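Local atomic coordinates of putative phosphohistidine phosphatase, SixA (Nakamurella multipartita, PDB entry 4HBZ), a protein that probably removes phosphate from phosphohistidine in proteins, as a member of branch 1 of the histidine phosphatase superfamily. Residues A[54-57]-A[58-62]; A[169-173]-A[174-178]. All blocks are in the same frame, centred on the assembly; numbering follows the deposited sequence.

In the fold
Contact 1 (54-62) and contact 2 (169-178) are both local. Contact 1 ends helix 43-59 and leads into a loop; contact 2 ends helix 171-174 and leads into strand 177-182. Their centres lie about 22 Å apart, and their nearest atoms about 10 Å apart, without touching. Both border the mixed sheet of this histidine phosphatase fold. Strand 177-182, an outermost strand within the chain, links them: contact 2 leads into its start, and Trp55 of contact 1 packs on its Leu180 and Gln182. Strand 159-164 meets side chains of both contacts. The side chain of Leu60 is about 12 Å, and that of Asp170 about 11 Å, from a bound glycerol, not necessarily the same one.

Contact 1. Residues A[54-57]-A[58-62]; sequences QWLR and GHLPA
Trp55 and His59, one turn apart, form a local aromatic stack at the C-terminal end of helix 43-59, on the protein surface. The His59 ring lies face to face on the five-membered ring of Trp55, with centroids 3.8 Å apart and planes at 13°. His59 CB sits over the six-membered ring, 3.6 Å from its centroid, in a CH-pi contact. Trp55 has CG anti to the backbone N (chi1 -169°), which places one indole face against the His59 ring. The imidazole is also held at its edge: His59 ND1 donates to Trp55 O at 3.0 Å, in the histidine ring plane. An alanine in place of Trp55 would probably leave the imidazole without its stacking partner, held here mainly by the ND1 bond to the backbone carbonyl. Leu60 then leaves the helix. Its N donates to Leu56 O at 3.1 Å, and its CD1 meets Leu56 CD2 at 3.6 Å. Both leucine side chains touch Val23 of strand 20-26, while Trp55 packs on Phe159. The backbone bonds of Gly58 N and His59 N are weak. The bond to Trp55 O is consistent with a proton on ND1, and with the stack it probably fixes the ring's rotation.

Contact 2. Residues A[169-173]-A[174-178]; sequences ADLAQ and AGAEL
Leu171 and Ala176 meet across the turn that carries the chain from the short helix 171-174 into strand 177-182. The contact between them is loose. Leu171 CD1 stands 4.3 Å from Ala176 CB, and the same methyl lies 3.7 Å from Gly175 O. Leu171 sets its CG anti to the backbone N (chi1 -177°), which brings this branch back to the chain leaving the helix. The leucine is buried and also packs on Leu102 and Val105 of helix 98-106 and on Leu131 of helix 123-138. The methyl of Ala176 touches Leu162 and Thr164 of strand 159-164. On the helix, the CB of Ala174 comes within 3.5 Å of Asp170 O, beside a backbone bond to that oxygen. Ala174 N donates to Asp170 O at 2.9 Å, close to the line of the carbonyl. Gly175 N donates to Leu171 O at 2.8 Å, with the donor tilted 26° from the carbonyl plane. These two bonds complete the last turn. Gly175 then leaves the helix with a positive phi of 72°, a conformation that favours glycine. The carbonyls at and just after the helix end have side-chain donors: Gln173 O accepts from Asn138 and Gln134, Ala174 O from Asn138, and Gly175 O from Thr164. Polar backbone atoms are thus matched by hydrogen bonds, while the apolar groups of Leu171 and Ala176 pack against helices and sheet.

Contact 1. Residues A[54-57]-A[58-62]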
# COMPACT_ATOMS: atom_id res chain seq x y z
N GLN A 54 6.04 13.37 0.48
CA GLN A 54 6.78 14.16 1.44
C GLN A 54 6.68 13.58 2.84
O GLN A 54 7.65 13.54 3.60
CB GLN A 54 6.30 15.62 1.37
CG GLN A 54 6.82 16.28 0.08
CD GLN A 54 6.19 17.62 -0.22
OE1 GLN A 54 5.32 18.07 0.53
NE2 GLN A 54 6.58 18.25 -1.30
N TRP A 55 5.49 13.12 3.21
CA TRP A 55 5.26 12.49 4.51
C TRP A 55 6.04 11.21 4.61
O TRP A 55 6.78 11.02 5.56
CB TRP A 55 3.77 12.24 4.76
CG TRP A 55 3.53 11.84 6.21
CD1 TRP A 55 3.13 12.66 7.17
CD2 TRP A 55 3.66 10.55 6.78
NE1 TRP A 55 3.05 11.98 8.35
CE2 TRP A 55 3.34 10.67 8.13
CE3 TRP A 55 4.02 9.31 6.29
CZ2 TRP A 55 3.40 9.57 9.01
CZ3 TRP A 55 4.07 8.22 7.16
CH2 TRP A 55 3.76 8.39 8.50
N LEU A 56 5.93 10.35 3.61
CA LEU A 56 6.64 9.05 3.60
C LEU A 56 8.14 9.25 3.71
O LEU A 56 8.78 8.58 4.52
CB LEU A 56 6.32 8.27 2.33
CG LEU A 56 4.89 7.70 2.28
CD1 LEU A 56 4.53 7.27 0.86
CD2 LEU A 56 4.69 6.59 3.29
N ARG A 57 8.70 10.18 2.92
CA ARG A 57 10.14 10.39 2.95
C ARG A 57 10.64 11.07 4.23
O ARG A 57 11.81 10.99 4.57
CB ARG A 57 10.60 11.15 1.71
CG ARG A 57 10.45 10.32 0.45
CD ARG A 57 10.93 11.02 -0.79
NE ARG A 57 9.99 12.03 -1.30
CZ ARG A 57 10.05 13.33 -1.12
NH1 ARG A 57 9.12 14.10 -1.69
NH2 ARG A 57 11.04 13.89 -0.45
N GLY A 58 9.75 11.75 4.95
CA GLY A 58 10.11 12.37 6.19
C GLY A 58 9.92 11.53 7.42
O GLY A 58 10.50 11.84 8.47
N HIS A 59 9.09 10.49 7.34
CA HIS A 59 8.66 9.76 8.52
C HIS A 59 8.94 8.27 8.57
O HIS A 59 9.01 7.69 9.67
CB HIS A 59 7.16 9.94 8.75
CG HIS A 59 6.77 11.31 9.13
ND1 HIS A 59 6.51 12.31 8.22
CD2 HIS A 59 6.65 11.88 10.35
CE1 HIS A 59 6.21 13.43 8.87
NE2 HIS A 59 6.27 13.18 10.16
N LEU A 60 9.14 7.64 7.41
CA LEU A 60 9.43 6.20 7.34
C LEU A 60 10.80 5.97 6.79
O LEU A 60 11.35 6.79 6.09
CB LEU A 60 8.42 5.50 6.43
CG LEU A 60 6.95 5.53 6.83
CD1 LEU A 60 6.17 4.62 5.87
CD2 LEU A 60 6.75 5.17 8.26
N PRO A 61 11.35 4.76 7.04
CA PRO A 61 12.54 4.38 6.34
C PRO A 61 12.42 4.49 4.85
O PRO A 61 11.31 4.36 4.31
CB PRO A 61 12.76 2.91 6.79
CG PRO A 61 12.00 2.80 8.06
CD PRO A 61 10.79 3.64 7.82
N ALA A 62 13.54 4.69 4.17
CA ALA A 62 13.50 4.79 2.72
C ALA A 62 12.87 3.55 2.11
O ALA A 62 13.16 2.43 2.51
CB ALA A 62 14.91 4.96 2.15
O HOH W 1 10.25 6.63 3.08

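Contact 2. Residues A[169-173]-A[174-178]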
# COMPACT_ATOMS: atom_id res chain seq x y z
N ALA A 169 7.54 -13.33 1.93
CA ALA A 169 6.90 -14.45 1.32
C ALA A 169 5.73 -15.00 2.18
O ALA A 169 4.77 -15.62 1.67
CB ALA A 169 7.91 -15.53 1.02
N ASP A 170 5.83 -14.76 3.49
CA ASP A 170 4.90 -15.34 4.45
C ASP A 170 3.80 -14.36 4.85
O ASP A 170 3.06 -14.65 5.74
CB ASP A 170 5.69 -15.73 5.71
CG ASP A 170 6.66 -16.92 5.47
OD1 ASP A 170 6.45 -17.61 4.47
OD2 ASP A 170 7.49 -17.18 6.33
N LEU A 171 3.72 -13.21 4.20
CA LEU A 171 2.81 -12.16 4.64
C LEU A 171 1.38 -12.59 4.77
O LEU A 171 0.69 -12.22 5.73
CB LEU A 171 3.01 -10.93 3.72
CG LEU A 171 2.25 -9.69 4.00
CD1 LEU A 171 2.58 -9.06 5.33
CD2 LEU A 171 2.50 -8.72 2.85
N ALA A 172 0.87 -13.39 3.85
CA ALA A 172 -0.49 -13.81 3.94
C ALA A 172 -0.78 -14.61 5.21
O ALA A 172 -1.85 -14.44 5.81
CB ALA A 172 -0.90 -14.58 2.70
N GLN A 173 0.17 -15.41 5.65
CA GLN A 173 -0.01 -16.21 6.86
C GLN A 173 0.31 -15.41 8.13
O GLN A 173 -0.29 -15.66 9.18
CB GLN A 173 0.86 -17.48 6.82
CG GLN A 173 0.44 -18.48 5.74
CD GLN A 173 0.60 -17.95 4.31
OE1 GLN A 173 1.64 -17.30 3.93
NE2 GLN A 173 -0.45 -18.18 3.49
N ALA A 174 1.34 -14.54 8.06
CA ALA A 174 1.86 -13.83 9.22
C ALA A 174 0.93 -12.64 9.55
O ALA A 174 0.74 -12.29 10.75
CB ALA A 174 3.25 -13.30 8.98
N GLY A 175 0.32 -12.07 8.53
CA GLY A 175 -0.45 -10.83 8.71
C GLY A 175 0.47 -9.65 8.97
O GLY A 175 1.72 -9.77 8.91
N ALA A 176 -0.13 -8.52 9.32
CA ALA A 176 0.67 -7.35 9.71
C ALA A 176 -0.20 -6.49 10.60
O ALA A 176 -1.41 -6.46 10.44
CB ALA A 176 1.14 -6.58 8.49
N GLU A 177 0.44 -5.74 11.48
CA GLU A 177 -0.27 -4.85 12.40
C GLU A 177 -0.32 -3.45 11.81
O GLU A 177 0.67 -2.94 11.27
CB GLU A 177 0.48 -4.79 13.72
CG GLU A 177 0.40 -6.10 14.51
CD GLU A 177 0.99 -5.90 15.90
OE1 GLU A 177 0.38 -5.15 16.74
OE2 GLU A 177 2.09 -6.43 16.13
N LEU A 178 -1.47 -2.82 11.95
CA LEU A 178 -1.66 -1.49 11.40
C LEU A 178 -1.05 -0.47 12.33
O LEU A 178 -1.42 -0.42 13.54
CB LEU A 178 -3.14 -1.23 11.23
CG LEU A 178 -3.56 0.12 10.67
CD1 LEU A 178 -3.01 0.34 9.25
CD2 LEU A 178 -5.07 0.17 10.61